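Local coordinates for putative curved DNA-binding protein (Chaetomium thermophilum var. thermophilum DSM 1495, PDB 4IPA) that probably takes part in ribosome biogenesis as an Arx1 protein, an M24-family relative of the methionine aminopeptidases, and may bind DNA, at residues L153-A156 with T157-N161; A364-L367 with S368-K371; E162-L165 with R166-P170; D378-I381 with L382-E386; K28-T31 with A32-S36. One frame throughout, in Å; residues are numbered along the deposited sequence. Where two conformers were deposited one is given.

Interaction 1 of 5, residues L153-A156 with T157-N161; sequences LFLA and TYYAN
With OG1 of Thr-157 turned beside its own backbone N (chi1 -51°), the hydroxyl reaches back one helical turn to Leu-153, and with CG of Tyr-159 likewise beside its N (chi1 -77°), the ring comes to lie alongside Leu-155. Both contacts are i to i+4 pairs in a largely buried part of helix 148-167, which packs on strands 250-258 and 342-352 of the antiparallel sheet in the pita-bread fold of the M24 family. The carbonyl oxygen of Leu-153 is gripped twice: Thr-157 OG1 donates to Leu-153 O at 2.9 Å, while Thr-157 N makes the longer helical bond to Leu-153 O at 3.2 Å, the two donors arriving from opposite faces of the carbonyl plane. Substituting valine at Thr-157 would probably leave Leu-153 O with the backbone N-H as its one donor from this residue, and a methyl group facing it where the hydroxyl was. Leu-155 and Tyr-159 lie side by side, pointing the same way, and both touch Tyr-207 and Leu-367. Leu-155 CD2 lies 4.1 Å from Tyr-159 CE2. One face of the Tyr-159 ring receives the edge of its neighbour, Tyr-158 CD1 standing 3.7 Å above the centre of the Tyr-159 ring plane.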
loop_
_atom_site.group_PDB
_atom_site.type_symbol
_atom_site.label_atom_id
_atom_site.label_comp_id
_atom_site.label_asym_id
_atom_site.label_seq_id
_atom_site.Cartn_x
_atom_site.Cartn_y
_atom_site.Cartn_z
ATOM N N LEU A 153 1.162 3.479 18.204
ATOM C CA LEU A 153 1.098 3.767 16.777
ATOM C C LEU A 153 0.921 2.480 15.960
ATOM O O LEU A 153 0.052 2.395 15.095
ATOM C CB LEU A 153 2.373 4.490 16.334
ATOM C CG LEU A 153 2.506 4.735 14.826
ATOM C CD1 LEU A 153 1.375 5.644 14.351
ATOM C CD2 LEU A 153 3.875 5.328 14.436
ATOM N N PHE A 154 1.753 1.484 16.250
ATOM C CA PHE A 154 1.676 0.196 15.586
ATOM C C PHE A 154 0.355 -0.534 15.825
ATOM O O PHE A 154 -0.235 -1.069 14.891
ATOM C CB PHE A 154 2.838 -0.708 16.027
ATOM C CG PHE A 154 4.109 -0.474 15.259
ATOM C CD1 PHE A 154 4.921 0.614 15.547
ATOM C CD2 PHE A 154 4.491 -1.343 14.252
ATOM C CE1 PHE A 154 6.095 0.822 14.851
ATOM C CE2 PHE A 154 5.663 -1.133 13.540
ATOM C CZ PHE A 154 6.466 -0.049 13.845
ATOM N N LEU A 155 -0.082 -0.593 17.078
ATOM C CA LEU A 155 -1.322 -1.295 17.406
ATOM C C LEU A 155 -2.553 -0.630 16.786
ATOM O O LEU A 155 -3.482 -1.321 16.363
ATOM C CB LEU A 155 -1.494 -1.421 18.916
ATOM C CG LEU A 155 -0.567 -2.460 19.534
ATOM C CD1 LEU A 155 -0.605 -2.362 21.050
ATOM C CD2 LEU A 155 -0.941 -3.853 19.057
ATOM N N ALA A 156 -2.563 0.703 16.737
ATOM C CA ALA A 156 -3.652 1.418 16.088
ATOM C C ALA A 156 -3.724 0.988 14.624
ATOM O O ALA A 156 -4.800 0.739 14.083
ATOM C CB ALA A 156 -3.441 2.916 16.180
ATOM N N THR A 157 -2.565 0.899 13.987
ATOM C CA THR A 157 -2.522 0.580 12.571
ATOM C C THR A 157 -2.948 -0.867 12.346
ATOM O O THR A 157 -3.720 -1.164 11.445
ATOM C CB THR A 157 -1.129 0.808 11.988
ATOM O OG1 THR A 157 -0.671 2.121 12.342
ATOM C CG2 THR A 157 -1.179 0.689 10.475
ATOM N N TYR A 158 -2.439 -1.761 13.187
ATOM C CA TYR A 158 -2.809 -3.160 13.138
ATOM C C TYR A 158 -4.325 -3.331 13.266
ATOM O O TYR A 158 -4.952 -4.009 12.445
ATOM C CB TYR A 158 -2.087 -3.940 14.250
ATOM C CG TYR A 158 -2.431 -5.413 14.318
ATOM C CD1 TYR A 158 -3.503 -5.868 15.082
ATOM C CD2 TYR A 158 -1.687 -6.351 13.615
ATOM C CE1 TYR A 158 -3.808 -7.216 15.150
ATOM C CE2 TYR A 158 -1.996 -7.704 13.670
ATOM C CZ TYR A 158 -3.053 -8.129 14.437
ATOM O OH TYR A 158 -3.349 -9.478 14.486
ATOM N N TYR A 159 -4.917 -2.739 14.301
ATOM C CA TYR A 159 -6.344 -2.944 14.534
ATOM C C TYR A 159 -7.200 -2.193 13.548
ATOM O O TYR A 159 -8.274 -2.657 13.184
ATOM C CB TYR A 159 -6.754 -2.662 15.987
ATOM C CG TYR A 159 -6.358 -3.795 16.892
ATOM C CD1 TYR A 159 -6.949 -5.047 16.759
ATOM C CD2 TYR A 159 -5.357 -3.640 17.842
ATOM C CE1 TYR A 159 -6.573 -6.106 17.578
ATOM C CE2 TYR A 159 -4.974 -4.693 18.666
ATOM C CZ TYR A 159 -5.581 -5.923 18.528
ATOM O OH TYR A 159 -5.201 -6.977 19.341
ATOM N N ALA A 160 -6.724 -1.040 13.094
ATOM C CA ALA A 160 -7.436 -0.346 12.039
ATOM C C ALA A 160 -7.563 -1.289 10.832
ATOM O O ALA A 160 -8.626 -1.382 10.203
ATOM C CB ALA A 160 -6.702 0.931 11.666
ATOM N N ASN A 161 -6.479 -2.002 10.528
ATOM C CA ASN A 161 -6.445 -2.916 9.388
ATOM C C ASN A 161 -7.401 -4.105 9.566
ATOM O O ASN A 161 -8.153 -4.455 8.650
ATOM C CB ASN A 161 -5.018 -3.399 9.124
ATOM C CG ASN A 161 -4.883 -4.131 7.806
ATOM O OD1 ASN A 161 -5.382 -3.672 6.782
ATOM N ND2 ASN A 161 -4.216 -5.290 7.826
#

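Interaction 2 of 5, residues A364-L367 with S368-K371; sequences AWDL and SKFK
An Asx turn leads into a short 3-10 turn in the loop between strand 355-360 and helix 379-386, Asp-366 gripping Ser-368 through one carboxylate oxygen. Ser-368 OG donates to Asp-366 OD1 at 2.7 Å on the syn side, tilted out of the carboxylate plane, and Ser-368 N reaches the same Asp-366 OD1 at 3.1 Å from well above that plane; both donors come from one face. The carboxylate gets there because CG of Asp-366 stands opposite its backbone N (chi1 176°). Two i to i+3 backbone bonds follow: Lys-369 N to Asp-366 O, 3.3 Å, and Phe-370 N to Leu-367 O, 3.2 Å. The Phe-370 side chain points back toward 364-367; its CZ meets Trp-365 CE3 at 3.8 Å, the two ring planes 48° apart, and Leu-367 CD2 touches Phe-370 CD2 at 4.1 Å. A serine in place of Phe-370 is likely to open a gap beside the Trp-365 indole and strip Leu-367 of this apolar neighbour. Lys-369 NZ extends to the carbonyl of Asp-144, and the Trp-365 indole N-H to Asp-133. Trp-365 and Leu-367 rest on helix 148-167, Trp-365 also on strand 342-352, while Lys-369 and Lys-371 pair through their backbones with Ile-146.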
loop_
_atom_site.group_PDB
_atom_site.type_symbol
_atom_site.label_atom_id
_atom_site.label_comp_id
_atom_site.label_asym_id
_atom_site.label_seq_id
_atom_site.Cartn_x
_atom_site.Cartn_y
_atom_site.Cartn_z
ATOM N N ALA A 364 2.267 -11.375 9.377
ATOM C CA ALA A 364 1.547 -11.132 10.615
ATOM C C ALA A 364 2.474 -10.583 11.702
ATOM O O ALA A 364 3.610 -11.016 11.835
ATOM C CB ALA A 364 0.880 -12.424 11.085
ATOM N N TRP A 365 1.992 -9.612 12.467
ATOM C CA TRP A 365 2.773 -9.073 13.565
ATOM C C TRP A 365 2.578 -9.895 14.829
ATOM O O TRP A 365 1.459 -10.275 15.172
ATOM C CB TRP A 365 2.383 -7.626 13.851
ATOM C CG TRP A 365 2.813 -6.669 12.797
ATOM C CD1 TRP A 365 3.622 -6.930 11.722
ATOM C CD2 TRP A 365 2.453 -5.286 12.704
ATOM N NE1 TRP A 365 3.782 -5.790 10.972
ATOM C CE2 TRP A 365 3.077 -4.767 11.555
ATOM C CE3 TRP A 365 1.661 -4.441 13.479
ATOM C CZ2 TRP A 365 2.936 -3.432 11.164
ATOM C CZ3 TRP A 365 1.519 -3.120 13.089
ATOM C CH2 TRP A 365 2.149 -2.630 11.940
ATOM N N ASP A 366 3.678 -10.163 15.515
ATOM C CA ASP A 366 3.615 -10.800 16.818
ATOM C C ASP A 366 3.180 -9.740 17.828
ATOM O O ASP A 366 3.958 -8.845 18.177
ATOM C CB ASP A 366 4.989 -11.355 17.176
ATOM C CG ASP A 366 5.034 -11.961 18.562
ATOM O OD1 ASP A 366 3.958 -12.203 19.155
ATOM O OD2 ASP A 366 6.157 -12.186 19.054
ATOM N N LEU A 367 1.932 -9.833 18.279
ATOM C CA LEU A 367 1.368 -8.836 19.175
ATOM C C LEU A 367 2.011 -8.892 20.547
ATOM O O LEU A 367 1.944 -7.922 21.296
ATOM C CB LEU A 367 -0.145 -9.006 19.301
ATOM C CG LEU A 367 -0.932 -8.778 18.015
ATOM C CD1 LEU A 367 -2.403 -9.142 18.194
ATOM C CD2 LEU A 367 -0.785 -7.336 17.528
ATOM N N SER A 368 2.637 -10.020 20.878
ATOM C CA SER A 368 3.269 -10.155 22.187
ATOM C C SER A 368 4.406 -9.152 22.376
ATOM O O SER A 368 4.786 -8.864 23.509
ATOM C CB SER A 368 3.785 -11.578 22.424
ATOM O OG SER A 368 4.916 -11.865 21.623
ATOM N N LYS A 369 4.930 -8.619 21.271
ATOM C CA LYS A 369 6.086 -7.717 21.305
ATOM C C LYS A 369 5.728 -6.250 21.615
ATOM O O LYS A 369 6.624 -5.427 21.843
ATOM C CB LYS A 369 6.872 -7.792 19.985
ATOM C CG LYS A 369 7.900 -8.938 19.885
ATOM C CD LYS A 369 8.046 -9.465 18.429
ATOM C CE LYS A 369 9.254 -8.895 17.635
ATOM N NZ LYS A 369 9.115 -7.488 17.100
ATOM N N PHE A 370 4.433 -5.933 21.616
ATOM C CA PHE A 370 3.963 -4.560 21.829
ATOM C C PHE A 370 3.605 -4.328 23.298
ATOM O O PHE A 370 2.858 -5.115 23.892
ATOM C CB PHE A 370 2.755 -4.244 20.930
ATOM C CG PHE A 370 3.056 -4.334 19.469
ATOM C CD1 PHE A 370 3.805 -3.356 18.845
ATOM C CD2 PHE A 370 2.613 -5.411 18.720
ATOM C CE1 PHE A 370 4.115 -3.446 17.488
ATOM C CE2 PHE A 370 2.904 -5.503 17.367
ATOM C CZ PHE A 370 3.666 -4.517 16.749
ATOM N N LYS A 371 4.143 -3.253 23.876
ATOM C CA LYS A 371 3.983 -2.980 25.305
ATOM C C LYS A 371 3.272 -1.651 25.554
ATOM O O LYS A 371 3.825 -0.569 25.306
ATOM C CB LYS A 371 5.347 -2.974 26.000
ATOM C CG LYS A 371 6.177 -4.246 25.776
ATOM C CD LYS A 371 5.604 -5.425 26.558
ATOM C CE LYS A 371 6.499 -6.667 26.485
ATOM N NZ LYS A 371 6.490 -7.298 25.137
#

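Interaction 3 of 5, residues E162-L165 with R166-P170; sequences EVLL and RLMVP
Helical pairing gives way to a tighter turn here: Leu-167 N bonds to Val-163 O at 2.9 Å in i to i+4 fashion, whereas Met-168 N turns to Leu-165 O at 3.2 Å, an i to i+3 bond whose donor stands far above the carbonyl plane. On the polar side, Arg-166 folds back over the preceding turn, its chain extended from CG to NE, and one nitrogen serves two oxygens of the same residue. Arg-166 NH1 forms a salt bridge with Glu-162 OE1 at 2.8 Å and donates to Glu-162 O at 2.9 Å. That carbonyl oxygen lies only 5° out of the guanidinium plane, while the carboxylate is turned, its plane 56° from the guanidinium. Other partners hold both groups from outside: Arg-358 forms a salt bridge with Glu-162 OE2, and Arg-166 NE donates to the carbonyl of Gln-387. Paired with two arginines, the Glu-162 carboxylate is likely to stay ionised. On the apolar sides, Val-163 CG1 lies 3.8 Å from Leu-167 CD1, the two side chains lying side by side and pointing the same way, and Leu-164 CD1 meets Met-168 CG at 4.1 Å. Leu-164 and Met-168 rest on strand 250-258. The Glu-Arg pair is an i to i+4 salt bridge of the kind common along helices, here in the C-terminal part of helix 148-167, packed between the sheet and helices 193-205 and 379-386 of the M24 fold.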
loop_
_atom_site.group_PDB
_atom_site.type_symbol
_atom_site.label_atom_id
_atom_site.label_comp_id
_atom_site.label_asym_id
_atom_site.label_seq_id
_atom_site.Cartn_x
_atom_site.Cartn_y
_atom_site.Cartn_z
ATOM N N GLU A 162 -7.378 -4.707 10.752
ATOM C CA GLU A 162 -8.275 -5.812 11.080
ATOM C C GLU A 162 -9.744 -5.397 11.010
ATOM O O GLU A 162 -10.584 -6.161 10.542
ATOM C CB GLU A 162 -7.967 -6.377 12.473
ATOM C CG GLU A 162 -6.599 -7.041 12.575
ATOM C CD GLU A 162 -6.444 -8.220 11.620
ATOM O OE1 GLU A 162 -7.313 -9.116 11.640
ATOM O OE2 GLU A 162 -5.457 -8.254 10.851
ATOM N N VAL A 163 -10.049 -4.198 11.490
ATOM C CA VAL A 163 -11.404 -3.675 11.412
ATOM C C VAL A 163 -11.810 -3.380 9.963
ATOM O O VAL A 163 -12.861 -3.829 9.515
ATOM C CB VAL A 163 -11.599 -2.424 12.291
ATOM C CG1 VAL A 163 -13.004 -1.818 12.071
ATOM C CG2 VAL A 163 -11.396 -2.792 13.744
ATOM N N LEU A 164 -10.982 -2.641 9.232
ATOM C CA LEU A 164 -11.265 -2.338 7.820
ATOM C C LEU A 164 -11.554 -3.597 6.991
ATOM O O LEU A 164 -12.541 -3.659 6.261
ATOM C CB LEU A 164 -10.105 -1.558 7.182
ATOM C CG LEU A 164 -10.277 -1.243 5.698
ATOM C CD1 LEU A 164 -11.668 -0.649 5.447
ATOM C CD2 LEU A 164 -9.165 -0.304 5.171
ATOM N N LEU A 165 -10.688 -4.596 7.100
ATOM C CA LEU A 165 -10.878 -5.840 6.360
ATOM C C LEU A 165 -12.255 -6.486 6.627
ATOM O O LEU A 165 -12.907 -6.985 5.701
ATOM C CB LEU A 165 -9.738 -6.823 6.662
ATOM C CG LEU A 165 -8.355 -6.439 6.104
ATOM C CD1 LEU A 165 -7.253 -7.430 6.541
ATOM C CD2 LEU A 165 -8.390 -6.306 4.578
ATOM N N ARG A 166 -12.682 -6.463 7.889
ATOM C CA ARG A 166 -13.973 -7.010 8.298
ATOM C C ARG A 166 -15.151 -6.159 7.822
ATOM O O ARG A 166 -16.219 -6.689 7.524
ATOM C CB ARG A 166 -14.012 -7.209 9.816
ATOM C CG ARG A 166 -13.328 -8.496 10.248
ATOM C CD ARG A 166 -12.843 -8.434 11.681
ATOM N NE ARG A 166 -12.126 -9.656 12.025
ATOM C CZ ARG A 166 -10.825 -9.848 11.810
ATOM N NH1 ARG A 166 -10.091 -8.886 11.253
ATOM N NH2 ARG A 166 -10.260 -11.003 12.144
ATOM N N LEU A 167 -14.946 -4.847 7.723
ATOM C CA LEU A 167 -15.976 -3.954 7.203
ATOM C C LEU A 167 -16.153 -4.149 5.706
ATOM O O LEU A 167 -17.094 -3.613 5.111
ATOM C CB LEU A 167 -15.637 -2.491 7.500
ATOM C CG LEU A 167 -15.670 -2.130 8.991
ATOM C CD1 LEU A 167 -15.276 -0.678 9.252
ATOM C CD2 LEU A 167 -17.064 -2.408 9.528
ATOM N N MET A 168 -15.253 -4.919 5.095
ATOM C CA MET A 168 -15.278 -5.092 3.646
ATOM C C MET A 168 -15.958 -6.389 3.206
ATOM O O MET A 168 -16.275 -6.568 2.033
ATOM C CB MET A 168 -13.865 -4.993 3.055
ATOM C CG MET A 168 -13.229 -3.596 3.144
ATOM S SD MET A 168 -11.601 -3.539 2.338
ATOM C CE MET A 168 -12.044 -3.475 0.590
ATOM N N VAL A 169 -16.162 -7.301 4.141
ATOM C CA VAL A 169 -16.951 -8.488 3.868
ATOM C C VAL A 169 -18.376 -8.047 3.518
ATOM O O VAL A 169 -19.023 -7.365 4.307
ATOM C CB VAL A 169 -16.949 -9.435 5.079
ATOM C CG1 VAL A 169 -17.749 -10.710 4.764
ATOM C CG2 VAL A 169 -15.515 -9.792 5.435
ATOM N N PRO A 170 -18.841 -8.381 2.302
ATOM C CA PRO A 170 -20.213 -8.076 1.875
ATOM C C PRO A 170 -21.210 -8.617 2.896
ATOM O O PRO A 170 -21.027 -9.728 3.398
ATOM C CB PRO A 170 -20.340 -8.834 0.556
ATOM C CG PRO A 170 -18.952 -8.827 0.017
ATOM C CD PRO A 170 -18.049 -8.981 1.218
#

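Interaction 4 of 5, residues D378-I381 with L382-E386; sequences DEEI and LKILE
Glu-379 and Lys-383 meet on the exposed side of a capped first turn, in the short helix 379-386 near the C-terminal end of the modelled chain, packed on helices 148-167 and 193-205. The bend at chi2 of Glu-379 (-60°) turns its OE1 back across the extended lysine chain, 3.3 Å from Lys-383 CE. The charges stop short of a salt bridge, Glu-379 OE1 and Lys-383 NZ being 4.2 Å apart. Asp-378 is the N-cap: its OD1 accepts from Ile-381 N at 2.9 Å, nearly along the carboxylate C-O direction, and its backbone oxygen receives Leu-382 N at 3.0 Å. Such a cap satisfies an N-H that the first turn would otherwise leave without a helical acceptor, and its negative charge probably suits the positive end of the helix dipole. Asp-378 OD2 in turn forms a salt bridge with Lys-202. On the neighbouring face, Glu-380 and Ile-384 lie side by side, with Glu-380 CG 4.2 Å from Ile-384 CD1, while the Glu-380 carboxylate goes on to a salt bridge with Lys-195. The side facing the neighbouring helices is aliphatic: Ile-381 CG2 stands 4.4 Å from Leu-385 CD1, Ile-381 packing on Val-203 and Leu-385 on Val-163.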
loop_
_atom_site.group_PDB
_atom_site.type_symbol
_atom_site.label_atom_id
_atom_site.label_comp_id
_atom_site.label_asym_id
_atom_site.label_seq_id
_atom_site.Cartn_x
_atom_site.Cartn_y
_atom_site.Cartn_z
ATOM N N ASP A 378 -14.273 0.072 23.096
ATOM C CA ASP A 378 -15.566 0.274 22.463
ATOM C C ASP A 378 -16.185 -1.067 22.085
ATOM O O ASP A 378 -15.536 -1.896 21.444
ATOM C CB ASP A 378 -15.433 1.186 21.240
ATOM C CG ASP A 378 -16.749 1.382 20.518
ATOM O OD1 ASP A 378 -17.077 0.542 19.651
ATOM O OD2 ASP A 378 -17.454 2.370 20.820
ATOM N N GLU A 379 -17.435 -1.279 22.497
ATOM C CA GLU A 379 -18.102 -2.569 22.305
ATOM C C GLU A 379 -18.387 -2.880 20.842
ATOM O O GLU A 379 -18.237 -4.014 20.410
ATOM C CB GLU A 379 -19.407 -2.651 23.111
ATOM C CG GLU A 379 -19.257 -3.261 24.507
ATOM C CD GLU A 379 -18.725 -4.696 24.485
ATOM O OE1 GLU A 379 -19.221 -5.512 23.669
ATOM O OE2 GLU A 379 -17.806 -5.002 25.284
ATOM N N GLU A 380 -18.811 -1.872 20.093
ATOM C CA GLU A 380 -19.094 -2.034 18.674
ATOM C C GLU A 380 -17.849 -2.557 17.957
ATOM O O GLU A 380 -17.899 -3.544 17.219
ATOM C CB GLU A 380 -19.553 -0.697 18.081
ATOM C CG GLU A 380 -19.831 -0.722 16.585
ATOM C CD GLU A 380 -20.548 0.531 16.102
ATOM O OE1 GLU A 380 -20.495 1.566 16.805
ATOM O OE2 GLU A 380 -21.168 0.479 15.013
ATOM N N ILE A 381 -16.721 -1.908 18.200
ATOM C CA ILE A 381 -15.467 -2.331 17.599
ATOM C C ILE A 381 -15.002 -3.726 18.037
ATOM O O ILE A 381 -14.618 -4.542 17.197
ATOM C CB ILE A 381 -14.374 -1.281 17.823
ATOM C CG1 ILE A 381 -14.705 -0.036 17.023
ATOM C CG2 ILE A 381 -13.021 -1.802 17.387
ATOM C CD1 ILE A 381 -13.742 1.081 17.271
ATOM N N LEU A 382 -15.049 -4.019 19.336
ATOM C CA LEU A 382 -14.637 -5.353 19.806
ATOM C C LEU A 382 -15.501 -6.451 19.185
ATOM O O LEU A 382 -15.031 -7.559 18.920
ATOM C CB LEU A 382 -14.664 -5.452 21.336
ATOM C CG LEU A 382 -13.666 -4.567 22.081
ATOM C CD1 LEU A 382 -13.954 -4.655 23.569
ATOM C CD2 LEU A 382 -12.223 -4.977 21.781
ATOM N N LYS A 383 -16.766 -6.130 18.948
ATOM C CA LYS A 383 -17.672 -7.072 18.316
ATOM C C LYS A 383 -17.297 -7.320 16.840
ATOM O O LYS A 383 -17.172 -8.470 16.403
ATOM C CB LYS A 383 -19.116 -6.604 18.491
ATOM C CG LYS A 383 -19.608 -6.636 19.927
ATOM C CD LYS A 383 -21.052 -6.134 20.048
ATOM C CE LYS A 383 -21.554 -6.191 21.499
ATOM N NZ LYS A 383 -22.951 -5.684 21.644
ATOM N N ILE A 384 -17.076 -6.248 16.089
ATOM C CA ILE A 384 -16.541 -6.367 14.731
ATOM C C ILE A 384 -15.284 -7.248 14.678
ATOM O O ILE A 384 -15.184 -8.155 13.852
ATOM C CB ILE A 384 -16.244 -4.988 14.115
ATOM C CG1 ILE A 384 -17.542 -4.197 13.934
ATOM C CG2 ILE A 384 -15.551 -5.137 12.770
ATOM C CD1 ILE A 384 -17.341 -2.702 13.865
ATOM N N LEU A 385 -14.344 -7.007 15.583
ATOM C CA LEU A 385 -13.122 -7.807 15.636
ATOM C C LEU A 385 -13.362 -9.298 15.845
ATOM O O LEU A 385 -12.506 -10.113 15.500
ATOM C CB LEU A 385 -12.188 -7.284 16.723
ATOM C CG LEU A 385 -11.497 -5.983 16.316
ATOM C CD1 LEU A 385 -10.644 -5.445 17.452
ATOM C CD2 LEU A 385 -10.664 -6.243 15.073
ATOM N N GLU A 386 -14.513 -9.650 16.419
ATOM C CA GLU A 386 -14.879 -11.059 16.605
ATOM C C GLU A 386 -15.401 -11.710 15.317
ATOM O O GLU A 386 -15.370 -12.932 15.179
ATOM C CB GLU A 386 -15.914 -11.213 17.727
ATOM C CG GLU A 386 -15.353 -10.951 19.125
ATOM C CD GLU A 386 -14.061 -11.723 19.386
ATOM O OE1 GLU A 386 -14.088 -12.966 19.310
ATOM O OE2 GLU A 386 -13.017 -11.088 19.657
#

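Interaction 5 of 5, residues K28-T31 with A32-S36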
loop_
_atom_site.group_PDB
_atom_site.type_symbol
_atom_site.label_atom_id
_atom_site.label_comp_id
_atom_site.label_asym_id
_atom_site.label_seq_id
_atom_site.Cartn_x
_atom_site.Cartn_y
_atom_site.Cartn_z
ATOM N N LYS A 28 -2.550 -15.943 -11.038
ATOM C CA LYS A 28 -1.613 -14.909 -11.465
ATOM C C LYS A 28 -1.414 -13.863 -10.371
ATOM O O LYS A 28 -0.291 -13.452 -10.105
ATOM C CB LYS A 28 -2.076 -14.273 -12.784
ATOM C CG LYS A 28 -1.860 -15.183 -13.999
ATOM C CD LYS A 28 -2.615 -14.715 -15.240
ATOM C CE LYS A 28 -2.275 -15.616 -16.435
ATOM N NZ LYS A 28 -3.170 -15.380 -17.605
ATOM N N TYR A 29 -2.510 -13.434 -9.743
ATOM C CA TYR A 29 -2.419 -12.616 -8.543
ATOM C C TYR A 29 -1.556 -13.322 -7.513
ATOM O O TYR A 29 -0.665 -12.721 -6.926
ATOM C CB TYR A 29 -3.799 -12.363 -7.951
ATOM C CG TYR A 29 -4.528 -11.188 -8.543
ATOM C CD1 TYR A 29 -4.054 -9.897 -8.368
ATOM C CD2 TYR A 29 -5.705 -11.362 -9.247
ATOM C CE1 TYR A 29 -4.719 -8.829 -8.890
ATOM C CE2 TYR A 29 -6.383 -10.287 -9.778
ATOM C CZ TYR A 29 -5.877 -9.027 -9.596
ATOM O OH TYR A 29 -6.537 -7.956 -10.111
ATOM N N LYS A 30 -1.806 -14.611 -7.305
ATOM C CA LYS A 30 -1.050 -15.357 -6.297
ATOM C C LYS A 30 0.443 -15.469 -6.625
ATOM O O LYS A 30 1.289 -15.421 -5.731
ATOM C CB LYS A 30 -1.643 -16.752 -6.069
ATOM C CG LYS A 30 -0.876 -17.582 -5.049
ATOM C CD LYS A 30 -1.224 -17.149 -3.630
ATOM C CE LYS A 30 -0.331 -17.822 -2.604
ATOM N NZ LYS A 30 -0.427 -17.128 -1.297
ATOM N N THR A 31 0.772 -15.630 -7.902
ATOM C CA THR A 31 2.172 -15.680 -8.291
ATOM C C THR A 31 2.828 -14.339 -7.980
ATOM O O THR A 31 3.950 -14.281 -7.485
ATOM C CB THR A 31 2.346 -15.944 -9.795
ATOM O OG1 THR A 31 1.591 -17.092 -10.179
ATOM C CG2 THR A 31 3.813 -16.185 -10.102
ATOM N N ALA A 32 2.117 -13.261 -8.300
ATOM C CA ALA A 32 2.576 -11.920 -7.979
ATOM C C ALA A 32 2.784 -11.717 -6.474
ATOM O O ALA A 32 3.769 -11.129 -6.066
ATOM C CB ALA A 32 1.604 -10.885 -8.528
ATOM N N ALA A 33 1.846 -12.199 -5.665
ATOM C CA ALA A 33 1.917 -12.065 -4.218
ATOM C C ALA A 33 3.130 -12.781 -3.633
ATOM O O ALA A 33 3.821 -12.243 -2.783
ATOM C CB ALA A 33 0.647 -12.598 -3.580
ATOM N N GLN A 34 3.370 -14.005 -4.077
ATOM C CA GLN A 34 4.502 -14.763 -3.573
ATOM C C GLN A 34 5.797 -14.034 -3.903
ATOM O O GLN A 34 6.698 -13.965 -3.073
ATOM C CB GLN A 34 4.516 -16.180 -4.154
ATOM C CG GLN A 34 3.448 -17.104 -3.577
ATOM C CD GLN A 34 3.520 -18.506 -4.171
ATOM O OE1 GLN A 34 3.189 -18.720 -5.341
ATOM N NE2 GLN A 34 3.980 -19.460 -3.374
ATOM N N ILE A 35 5.890 -13.469 -5.102
ATOM C CA ILE A 35 7.069 -12.690 -5.442
ATOM C C ILE A 35 7.169 -11.451 -4.555
ATOM O O ILE A 35 8.233 -11.164 -4.017
ATOM C CB ILE A 35 7.113 -12.269 -6.933
ATOM C CG1 ILE A 35 7.482 -13.460 -7.825
ATOM C CG2 ILE A 35 8.150 -11.175 -7.135
ATOM C CD1 ILE A 35 7.348 -13.195 -9.331
ATOM N N SER A 36 6.066 -10.725 -4.390
ATOM C CA SER A 36 6.113 -9.482 -3.610
ATOM C C SER A 36 6.479 -9.768 -2.167
ATOM O O SER A 36 7.263 -9.049 -1.580
ATOM C CB SER A 36 4.781 -8.732 -3.653
ATOM O OG SER A 36 4.279 -8.659 -4.970
#
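Ala-32 N donates to Lys-28 O at 3.0 Å and Ala-33 N to Tyr-29 O at 2.9 Å, backbone bonds of helix 23-46, an amphipathic helix laid on strands 115-124 and 127-136. Gln-34 N and Ile-35 N continue the i to i+4 pattern to Lys-30 and Thr-31. Polar ends at the start of the helix look elsewhere: Lys-28 NZ makes salt bridges with Asp-24 and Asp-125, and Thr-31 OG1 bonds to the carbonyl of Thr-27. One turn after Ala-32, Ser-36 OG reaches Ala-32 O at 2.7 Å, from above the carbonyl plane, and Ser-36 N also donates to that oxygen, so the carbonyl has two donors from one residue. The same hydroxyl is hydrogen-bonded to Thr-129 and to the backbone N of Ala-122, which ties the helix to both strands. The methyl groups of Ala-32 and Ala-33 both touch Thr-129 of strand 127-136, and that of Ala-32 also meets Ile-124. Ile-35 packs on helix 53-69, touching Met-64 and Leu-68. On the exposed side Lys-30 is bent at chi2 (78°), which swings its end across the Gln-34 chain, and Lys-30 CE comes to 4.0 Å from Gln-34 CG.

Overall arrangement
Four of the five contacts are helical turns and one is a loop turn. Interactions 1 and 3 follow each other on helix 148-167; interaction 1 is buried, while interaction 3 is partly buried and adds a salt bridge near the helix end. Interaction 2, at the surface, joins interaction 1 through Leu-155 CD2 and Leu-367 CD2, 3.8 Å apart, and relies on a serine-aspartate grip and aromatic packing. Interaction 4, a capped short helix and partly buried, packs Leu-385 against both interactions 1 and 3. Interaction 5 stands apart on helix 23-46, its centre about 25 Å from that of interaction 1, and pairs an alanine-rich, strand-facing side with an exposed one.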